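Local coordinates for amidase, hydantoinase/carbamoylase family (Paraburkholderia phymatum, PDB 6C0D), which probably hydrolyses N-carbamoyl-L-amino acids as a metal-dependent homodimeric amidase of the peptidase M20 family, at residues L203-V217 with G356-Q370. Numbering follows the deposited sequence. Where two conformers were deposited one is given.
Sequences LEASAKLIGVVTTIV and GQWMHMPSGASHDAQ. With EDO (1,2-ethanediol), chain J.
M359 and M361 both place CG between the backbone N and the carbonyl carbon (chi1 61° and 56°), and with chi2 extended this carries each SD to its partner, M361 SD to L203 and M359 SD to S206; the bend at chi3 turns only CE. Both stand on strand 358-363, which pairs in parallel with strand 210-216 in the M20 fold, with a bulge at T214-T215. The evidence for the bulge is the register: V213 pairs with M361 but I216 with S363, and T214 has helical backbone angles.

M361 SD lies 3.9 Å from both L203 CD1 and G211 CA; the absent side chain of G211 leaves room for that sulfur. M359 slides past L203 in the opposite direction and sets its SD beside S206 OG. On the opposite face, with W358 and H360, V212 splits its branches: CG1, anti to the backbone N, lies alongside H360 CD2, while CG2 reaches W358 CE3 at 3.9 Å. W358 NE1 is hydrogen-bonded to D351 OD1, and helix 340-353 packs against the indole.

From I210 to T214 the bonds alternate: M359 N to I210 O, V212 N to M359 O (2.8 Å, N-H...O 166°), M361 N to V212 O, T214 N to M361 O; after the bulge S363 N bonds T215 O (2.9 Å). Strand 378-384 flanks 210-216 as well, bonding G211 and V213.

Past the strand end the chain turns towards the zinc site, where the H367 ring meets that of zinc ligand H196. H367 NE2 makes a weak hydrogen bond to S363 OG, which lies at the ring edge, in plane, and S363 OG donates to A365 O at 2.8 Å. I216 CG2 rests 3.5 Å from Q370 OE1.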
ATOM      1  N   LEU A 203     -25.326  -2.975  18.321  1.00 36.70           N
ATOM      2  CA  LEU A 203     -26.526  -3.681  18.730  1.00 40.28           C
ATOM      3  C   LEU A 203     -26.214  -5.145  19.023  1.00 41.93           C
ATOM      4  O   LEU A 203     -26.570  -5.665  20.090  1.00 42.67           O
ATOM      5  CB  LEU A 203     -27.581  -3.505  17.637  1.00 41.17           C
ATOM      6  CG  LEU A 203     -29.052  -3.583  17.998  1.00 29.09           C
ATOM      7  CD1 LEU A 203     -29.425  -2.778  19.232  1.00 22.23           C
ATOM      8  CD2 LEU A 203     -29.872  -3.199  16.806  1.00 21.59           C
ATOM      9  N   GLU A 204     -25.470  -5.811  18.128  1.00 45.51           N
ATOM     10  CA  GLU A 204     -25.075  -7.201  18.377  1.00 46.07           C
ATOM     11  C   GLU A 204     -24.172  -7.326  19.599  1.00 42.93           C
ATOM     12  O   GLU A 204     -24.368  -8.209  20.441  1.00 43.74           O
ATOM     13  CB  GLU A 204     -24.371  -7.800  17.157  1.00 55.62           C
ATOM     14  CG  GLU A 204     -23.700  -9.142  17.477  1.00 64.81           C
ATOM     15  CD  GLU A 204     -22.820  -9.671  16.359  1.00 74.50           C
ATOM     16  OE1 GLU A 204     -23.305 -10.497  15.554  1.00 76.79           O
ATOM     17  OE2 GLU A 204     -21.642  -9.264  16.286  1.00 72.32           O
ATOM     18  N   ALA A 205     -23.154  -6.467  19.709  1.00 44.01           N
ATOM     19  CA  ALA A 205     -22.243  -6.575  20.842  1.00 41.87           C
ATOM     20  C   ALA A 205     -22.963  -6.395  22.172  1.00 40.57           C
ATOM     21  O   ALA A 205     -22.528  -6.955  23.184  1.00 43.70           O
ATOM     22  CB  ALA A 205     -21.105  -5.558  20.725  1.00 47.27           C
ATOM     23  N   SER A 206     -24.044  -5.604  22.199  1.00 41.37           N
ATOM     24  CA  SER A 206     -24.827  -5.439  23.417  1.00 40.66           C
ATOM     25  C   SER A 206     -25.840  -6.557  23.624  1.00 36.13           C
ATOM     26  O   SER A 206     -26.457  -6.615  24.691  1.00 41.78           O
ATOM     27  CB  SER A 206     -25.545  -4.086  23.400  1.00 50.58           C
ATOM     28  OG  SER A 206     -24.607  -3.018  23.385  1.00 55.49           O
ATOM     29  N   ALA A 207     -25.987  -7.463  22.653  1.00 31.73           N
ATOM     30  CA  ALA A 207     -26.964  -8.554  22.675  1.00 28.36           C
ATOM     31  C   ALA A 207     -28.393  -8.036  22.799  1.00 26.14           C
ATOM     32  O   ALA A 207     -29.285  -8.763  23.260  1.00 30.68           O
ATOM     33  CB  ALA A 207     -26.669  -9.578  23.786  1.00 35.08           C
ATOM     34  N   LYS A 208     -28.630  -6.789  22.385  1.00 19.91           N
ATOM     35  CA  LYS A 208     -29.975  -6.221  22.364  1.00 21.34           C
ATOM     36  C   LYS A 208     -30.625  -6.483  21.007  1.00 20.76           C
ATOM     37  O   LYS A 208     -29.966  -6.856  20.037  1.00 23.80           O
ATOM     38  CB  LYS A 208     -29.946  -4.715  22.626  1.00 27.65           C
ATOM     39  CG  LYS A 208     -29.264  -4.271  23.898  1.00 37.45           C
ATOM     40  CD  LYS A 208     -30.147  -4.451  25.108  1.00 31.27           C
ATOM     41  CE  LYS A 208     -29.664  -3.556  26.236  1.00 34.85           C
ATOM     42  NZ  LYS A 208     -30.277  -3.911  27.533  1.00 40.14           N
ATOM     43  N   LEU A 209     -31.942  -6.269  20.944  1.00 16.72           N
ATOM     44  CA  LEU A 209     -32.725  -6.602  19.767  1.00 17.34           C
ATOM     45  C   LEU A 209     -33.223  -5.384  18.993  1.00 19.30           C
ATOM     46  O   LEU A 209     -33.615  -5.539  17.833  1.00 18.83           O
ATOM     47  CB  LEU A 209     -33.935  -7.466  20.165  1.00 15.57           C
ATOM     48  CG  LEU A 209     -33.576  -8.779  20.908  1.00 16.35           C
ATOM     49  CD1 LEU A 209     -34.847  -9.585  21.216  1.00 18.62           C
ATOM     50  CD2 LEU A 209     -32.578  -9.604  20.083  1.00 18.63           C
ATOM     51  N   ILE A 210     -33.269  -4.206  19.615  1.00 15.46           N
ATOM     52  CA  ILE A 210     -33.896  -3.027  19.010  1.00 15.31           C
ATOM     53  C   ILE A 210     -33.025  -1.826  19.307  1.00 16.61           C
ATOM     54  O   ILE A 210     -32.681  -1.590  20.469  1.00 16.48           O
ATOM     55  CB  ILE A 210     -35.310  -2.765  19.569  1.00 15.44           C
ATOM     56  CG1 ILE A 210     -36.256  -3.936  19.265  1.00 16.81           C
ATOM     57  CG2 ILE A 210     -35.869  -1.406  19.037  1.00 15.27           C
ATOM     58  CD1 ILE A 210     -36.604  -4.114  17.787  1.00 17.60           C
ATOM     59  N   GLY A 211     -32.694  -1.046  18.277  1.00 13.80           N
ATOM     60  CA  GLY A 211     -31.982   0.203  18.530  1.00 13.65           C
ATOM     61  C   GLY A 211     -32.809   1.404  18.100  1.00 15.48           C
ATOM     62  O   GLY A 211     -33.379   1.410  17.000  1.00 15.20           O
ATOM     63  N   VAL A 212     -32.907   2.410  18.965  1.00 13.24           N
ATOM     64  CA  VAL A 212     -33.583   3.669  18.638  1.00 11.60           C
ATOM     65  C   VAL A 212     -32.495   4.667  18.278  1.00 16.39           C
ATOM     66  O   VAL A 212     -31.688   5.027  19.136  1.00 16.00           O
ATOM     67  CB  VAL A 212     -34.415   4.180  19.821  1.00 15.69           C
ATOM     68  CG1 VAL A 212     -35.041   5.569  19.480  1.00 17.18           C
ATOM     69  CG2 VAL A 212     -35.513   3.159  20.193  1.00 15.73           C
ATOM     70  N   VAL A 213     -32.478   5.132  17.034  1.00 14.98           N
ATOM     71  CA  VAL A 213     -31.346   5.929  16.543  1.00 15.83           C
ATOM     72  C   VAL A 213     -31.442   7.374  17.037  1.00 17.71           C
ATOM     73  O   VAL A 213     -32.464   8.055  16.858  1.00 17.15           O
ATOM     74  CB  VAL A 213     -31.265   5.847  15.013  1.00 14.63           C
ATOM     75  CG1 VAL A 213     -30.186   6.800  14.462  1.00 18.72           C
ATOM     76  CG2 VAL A 213     -30.937   4.378  14.578  1.00 14.02           C
ATOM     77  N   THR A 214     -30.371   7.847  17.681  1.00 15.65           N
ATOM     78  CA  THR A 214     -30.326   9.226  18.178  1.00 15.57           C
ATOM     79  C   THR A 214     -29.938  10.201  17.078  1.00 17.59           C
ATOM     80  O   THR A 214     -30.582  11.246  16.888  1.00 18.20           O
ATOM     81  CB  THR A 214     -29.306   9.318  19.315  1.00 20.35           C
ATOM     82  OG1 THR A 214     -28.067   8.749  18.857  1.00 19.90           O
ATOM     83  CG2 THR A 214     -29.800   8.536  20.524  1.00 21.48           C
ATOM     84  N   THR A 215     -28.857   9.882  16.371  1.00 17.37           N
ATOM     85  CA  THR A 215     -28.183  10.799  15.463  1.00 20.10           C
ATOM     86  C   THR A 215     -27.495   9.958  14.403  1.00 19.98           C
ATOM     87  O   THR A 215     -26.939   8.901  14.721  1.00 20.43           O
ATOM     88  CB  THR A 215     -27.119  11.625  16.206  1.00 22.32           C
ATOM     89  OG1 THR A 215     -27.716  12.306  17.308  1.00 23.23           O
ATOM     90  CG2 THR A 215     -26.460  12.647  15.277  1.00 21.26           C
ATOM     91  N   ILE A 216     -27.531  10.423  13.162  1.00 18.64           N
ATOM     92  CA  ILE A 216     -26.696   9.865  12.101  1.00 18.28           C
ATOM     93  C   ILE A 216     -25.369  10.624  12.101  1.00 21.51           C
ATOM     94  O   ILE A 216     -25.355  11.857  12.015  1.00 18.31           O
ATOM     95  CB  ILE A 216     -27.411   9.960  10.747  1.00 21.22           C
ATOM     96  CG1 ILE A 216     -28.707   9.130  10.806  1.00 20.38           C
ATOM     97  CG2 ILE A 216     -26.506   9.495   9.607  1.00 21.30           C
ATOM     98  CD1 ILE A 216     -29.580   9.282   9.556  1.00 20.27           C
ATOM     99  N   VAL A 217     -24.251   9.898  12.232  1.00 17.88           N
ATOM    100  CA  VAL A 217     -22.975  10.563  12.521  1.00 17.08           C
ATOM    101  C   VAL A 217     -22.548  11.416  11.333  1.00 19.19           C
ATOM    102  O   VAL A 217     -22.889  11.137  10.176  1.00 19.52           O
ATOM    103  CB  VAL A 217     -21.870   9.541  12.866  1.00 20.05           C
ATOM    104  CG1 VAL A 217     -22.198   8.801  14.181  1.00 19.78           C
ATOM    105  CG2 VAL A 217     -21.695   8.569  11.703  1.00 18.09           C
ATOM    106  N   GLY A 356     -36.270  -4.396  28.221  1.00 14.75           N
ATOM    107  CA  GLY A 356     -34.940  -4.856  28.549  1.00 16.28           C
ATOM    108  C   GLY A 356     -34.087  -5.276  27.372  1.00 15.91           C
ATOM    109  O   GLY A 356     -32.950  -5.731  27.587  1.00 18.14           O
ATOM    110  N   GLN A 357     -34.579  -5.130  26.139  1.00 15.13           N
ATOM    111  CA  GLN A 357     -33.825  -5.580  24.970  1.00 14.86           C
ATOM    112  C   GLN A 357     -33.713  -4.481  23.917  1.00 17.29           C
ATOM    113  O   GLN A 357     -33.584  -4.769  22.726  1.00 17.05           O
ATOM    114  CB  GLN A 357     -34.459  -6.841  24.374  1.00 14.90           C
ATOM    115  CG  GLN A 357     -34.467  -8.011  25.372  1.00 15.83           C
ATOM    116  CD  GLN A 357     -33.090  -8.525  25.748  1.00 17.11           C
ATOM    117  OE1 GLN A 357     -32.058  -8.095  25.212  1.00 19.76           O
ATOM    118  NE2 GLN A 357     -33.062  -9.481  26.684  1.00 18.99           N
ATOM    119  N   TRP A 358     -33.767  -3.213  24.330  1.00 15.84           N
ATOM    120  CA  TRP A 358     -33.610  -2.113  23.384  1.00 15.56           C
ATOM    121  C   TRP A 358     -32.652  -1.063  23.938  1.00 18.45           C
ATOM    122  O   TRP A 358     -32.405  -0.992  25.150  1.00 17.99           O
ATOM    123  CB  TRP A 358     -34.974  -1.469  23.051  1.00 15.49           C
ATOM    124  CG  TRP A 358     -35.548  -0.694  24.197  1.00 19.04           C
ATOM    125  CD1 TRP A 358     -36.290  -1.186  25.240  1.00 17.25           C
ATOM    126  CD2 TRP A 358     -35.400   0.716  24.431  1.00 14.63           C
ATOM    127  NE1 TRP A 358     -36.612  -0.153  26.117  1.00 18.53           N
ATOM    128  CE2 TRP A 358     -36.078   1.018  25.637  1.00 20.34           C
ATOM    129  CE3 TRP A 358     -34.755   1.751  23.738  1.00 15.35           C
ATOM    130  CZ2 TRP A 358     -36.135   2.321  26.167  1.00 22.45           C
ATOM    131  CZ3 TRP A 358     -34.811   3.054  24.261  1.00 18.16           C
ATOM    132  CH2 TRP A 358     -35.485   3.321  25.471  1.00 18.56           C
ATOM    133  N   MET A 359     -32.087  -0.246  23.039  1.00 14.55           N
ATOM    134  CA  MET A 359     -31.206   0.834  23.489  1.00 15.97           C
ATOM    135  C   MET A 359     -31.245   1.994  22.502  1.00 19.51           C
ATOM    136  O   MET A 359     -31.536   1.819  21.319  1.00 17.64           O
ATOM    137  CB  MET A 359     -29.745   0.379  23.644  1.00 15.68           C
ATOM    138  CG  MET A 359     -29.137  -0.133  22.319  1.00 18.83           C
ATOM    139  SD  MET A 359     -27.517  -0.967  22.470  1.00 28.44           S
ATOM    140  CE  MET A 359     -26.462   0.449  22.652  1.00 30.61           C
ATOM    141  N   HIS A 360     -30.926   3.187  23.004  1.00 20.17           N
ATOM    142  CA  HIS A 360     -30.578   4.303  22.130  1.00 18.16           C
ATOM    143  C   HIS A 360     -29.156   4.122  21.608  1.00 18.81           C
ATOM    144  O   HIS A 360     -28.275   3.603  22.305  1.00 18.68           O
ATOM    145  CB  HIS A 360     -30.642   5.639  22.879  1.00 18.89           C
ATOM    146  CG  HIS A 360     -32.029   6.105  23.194  1.00 19.22           C
ATOM    147  ND1 HIS A 360     -32.628   5.887  24.414  1.00 21.91           N
ATOM    148  CD2 HIS A 360     -32.914   6.826  22.460  1.00 19.76           C
ATOM    149  CE1 HIS A 360     -33.835   6.427  24.413  1.00 21.43           C
ATOM    150  NE2 HIS A 360     -34.034   7.006  23.239  1.00 25.22           N
ATOM    151  N   MET A 361     -28.922   4.602  20.386  1.00 18.02           N
ATOM    152  CA  MET A 361     -27.588   4.478  19.791  1.00 16.74           C
ATOM    153  C   MET A 361     -27.499   5.365  18.560  1.00 16.84           C
ATOM    154  O   MET A 361     -28.513   5.608  17.903  1.00 18.89           O
ATOM    155  CB  MET A 361     -27.307   3.020  19.382  1.00 18.37           C
ATOM    156  CG  MET A 361     -28.402   2.497  18.426  1.00 16.00           C
ATOM    157  SD  MET A 361     -28.164   0.730  18.027  1.00 22.01           S
ATOM    158  CE  MET A 361     -26.706   0.819  16.993  1.00 24.68           C
ATOM    159  N   PRO A 362     -26.314   5.851  18.210  1.00 18.09           N
ATOM    160  CA  PRO A 362     -26.163   6.554  16.935  1.00 18.43           C
ATOM    161  C   PRO A 362     -26.144   5.562  15.785  1.00 20.90           C
ATOM    162  O   PRO A 362     -25.900   4.360  15.970  1.00 19.45           O
ATOM    163  CB  PRO A 362     -24.804   7.248  17.081  1.00 20.01           C
ATOM    164  CG  PRO A 362     -24.012   6.244  17.937  1.00 25.97           C
ATOM    165  CD  PRO A 362     -25.033   5.733  18.938  1.00 20.86           C
ATOM    166  N   SER A 363     -26.392   6.088  14.584  1.00 18.63           N
ATOM    167  CA  SER A 363     -26.143   5.354  13.351  1.00 24.20           C
ATOM    168  C   SER A 363     -24.761   5.716  12.826  1.00 25.52           C
ATOM    169  O   SER A 363     -24.523   6.865  12.434  1.00 22.13           O
ATOM    170  CB  SER A 363     -27.197   5.655  12.284  1.00 20.43           C
ATOM    171  OG  SER A 363     -26.780   5.084  11.046  1.00 21.66           O
ATOM    172  N   GLY A 364     -23.857   4.731  12.780  1.00 22.31           N
ATOM    173  CA  GLY A 364     -22.533   5.009  12.255  1.00 24.29           C
ATOM    174  C   GLY A 364     -22.455   5.064  10.745  1.00 25.24           C
ATOM    175  O   GLY A 364     -21.402   5.412  10.198  1.00 27.04           O
ATOM    176  N   ALA A 365     -23.548   4.727  10.061  1.00 24.24           N
ATOM    177  CA  ALA A 365     -23.603   4.711   8.604  1.00 28.50           C
ATOM    178  C   ALA A 365     -24.615   5.739   8.108  1.00 24.17           C
ATOM    179  O   ALA A 365     -25.509   6.145   8.845  1.00 24.21           O
ATOM    180  CB  ALA A 365     -24.003   3.323   8.080  1.00 28.75           C
ATOM    181  N   SER A 366     -24.489   6.115   6.838  1.00 25.34           N
ATOM    182  CA  SER A 366     -25.407   7.069   6.235  0.54 24.68           C
ATOM    183  C   SER A 366     -26.635   6.357   5.668  1.00 31.35           C
ATOM    184  O   SER A 366     -26.598   5.172   5.334  1.00 25.10           O
ATOM    185  CB  SER A 366     -24.699   7.877   5.141  0.54 30.02           C
ATOM    186  OG  SER A 366     -24.104   7.047   4.167  0.54 28.31           O
ATOM    187  N   HIS A 367     -27.734   7.102   5.562  1.00 23.04           N
ATOM    188  CA  HIS A 367     -29.030   6.571   5.143  1.00 22.03           C
ATOM    189  C   HIS A 367     -29.833   7.690   4.500  1.00 25.60           C
ATOM    190  O   HIS A 367     -29.552   8.867   4.715  1.00 25.33           O
ATOM    191  CB  HIS A 367     -29.856   6.017   6.315  1.00 20.17           C
ATOM    192  CG  HIS A 367     -29.151   4.959   7.102  1.00 25.79           C
ATOM    193  ND1 HIS A 367     -28.983   3.678   6.625  1.00 28.54           N
ATOM    194  CD2 HIS A 367     -28.557   4.994   8.320  1.00 24.66           C
ATOM    195  CE1 HIS A 367     -28.310   2.966   7.515  1.00 30.49           C
ATOM    196  NE2 HIS A 367     -28.048   3.737   8.557  1.00 24.23           N
ATOM    197  N   ASP A 368     -30.849   7.308   3.721  1.00 22.19           N
ATOM    198  CA  ASP A 368     -31.785   8.298   3.185  1.00 24.36           C
ATOM    199  C   ASP A 368     -32.361   9.192   4.281  1.00 24.81           C
ATOM    200  O   ASP A 368     -32.659  10.365   4.031  1.00 25.54           O
ATOM    201  CB  ASP A 368     -32.929   7.603   2.447  1.00 23.77           C
ATOM    202  CG  ASP A 368     -32.475   6.990   1.136  1.00 23.59           C
ATOM    203  OD1 ASP A 368     -31.947   7.734   0.294  1.00 25.43           O
ATOM    204  OD2 ASP A 368     -32.631   5.761   0.970  1.00 26.45           O
ATOM    205  N   ALA A 369     -32.520   8.663   5.495  1.00 19.39           N
ATOM    206  CA  ALA A 369     -33.089   9.458   6.583  1.00 21.18           C
ATOM    207  C   ALA A 369     -32.268  10.711   6.865  1.00 20.45           C
ATOM    208  O   ALA A 369     -32.810  11.707   7.356  1.00 22.26           O
ATOM    209  CB  ALA A 369     -33.193   8.616   7.858  1.00 19.62           C
ATOM    210  N   GLN A 370     -30.960  10.684   6.594  1.00 19.23           N
ATOM    211  CA  GLN A 370     -30.175  11.884   6.860  1.00 20.55           C
ATOM    212  C   GLN A 370     -30.553  13.014   5.907  1.00 26.53           C
ATOM    213  O   GLN A 370     -30.409  14.194   6.257  1.00 26.44           O
ATOM    214  CB  GLN A 370     -28.676  11.581   6.766  1.00 21.32           C
ATOM    215  CG  GLN A 370     -28.125  11.578   5.379  1.00 27.80           C
ATOM    216  CD  GLN A 370     -26.727  11.008   5.341  1.00 35.16           C
ATOM    217  OE1 GLN A 370     -26.386  10.168   6.165  1.00 31.78           O
ATOM    218  NE2 GLN A 370     -25.915  11.460   4.388  1.00 29.71           N
TER
HETATM  219  C1  EDO J 509     -29.051  -9.736  19.359  1.00 54.49           C
HETATM  220  O1  EDO J 509     -28.046  -8.732  19.161  1.00 39.87           O
HETATM  221  C2  EDO J 509     -28.774 -10.986  18.530  1.00 56.93           C
HETATM  222  O2  EDO J 509     -28.465 -12.065  19.429  1.00 55.29           O
HETATM  223  O   HOH W   1     -33.256  -2.336  27.417  1.00 27.01           O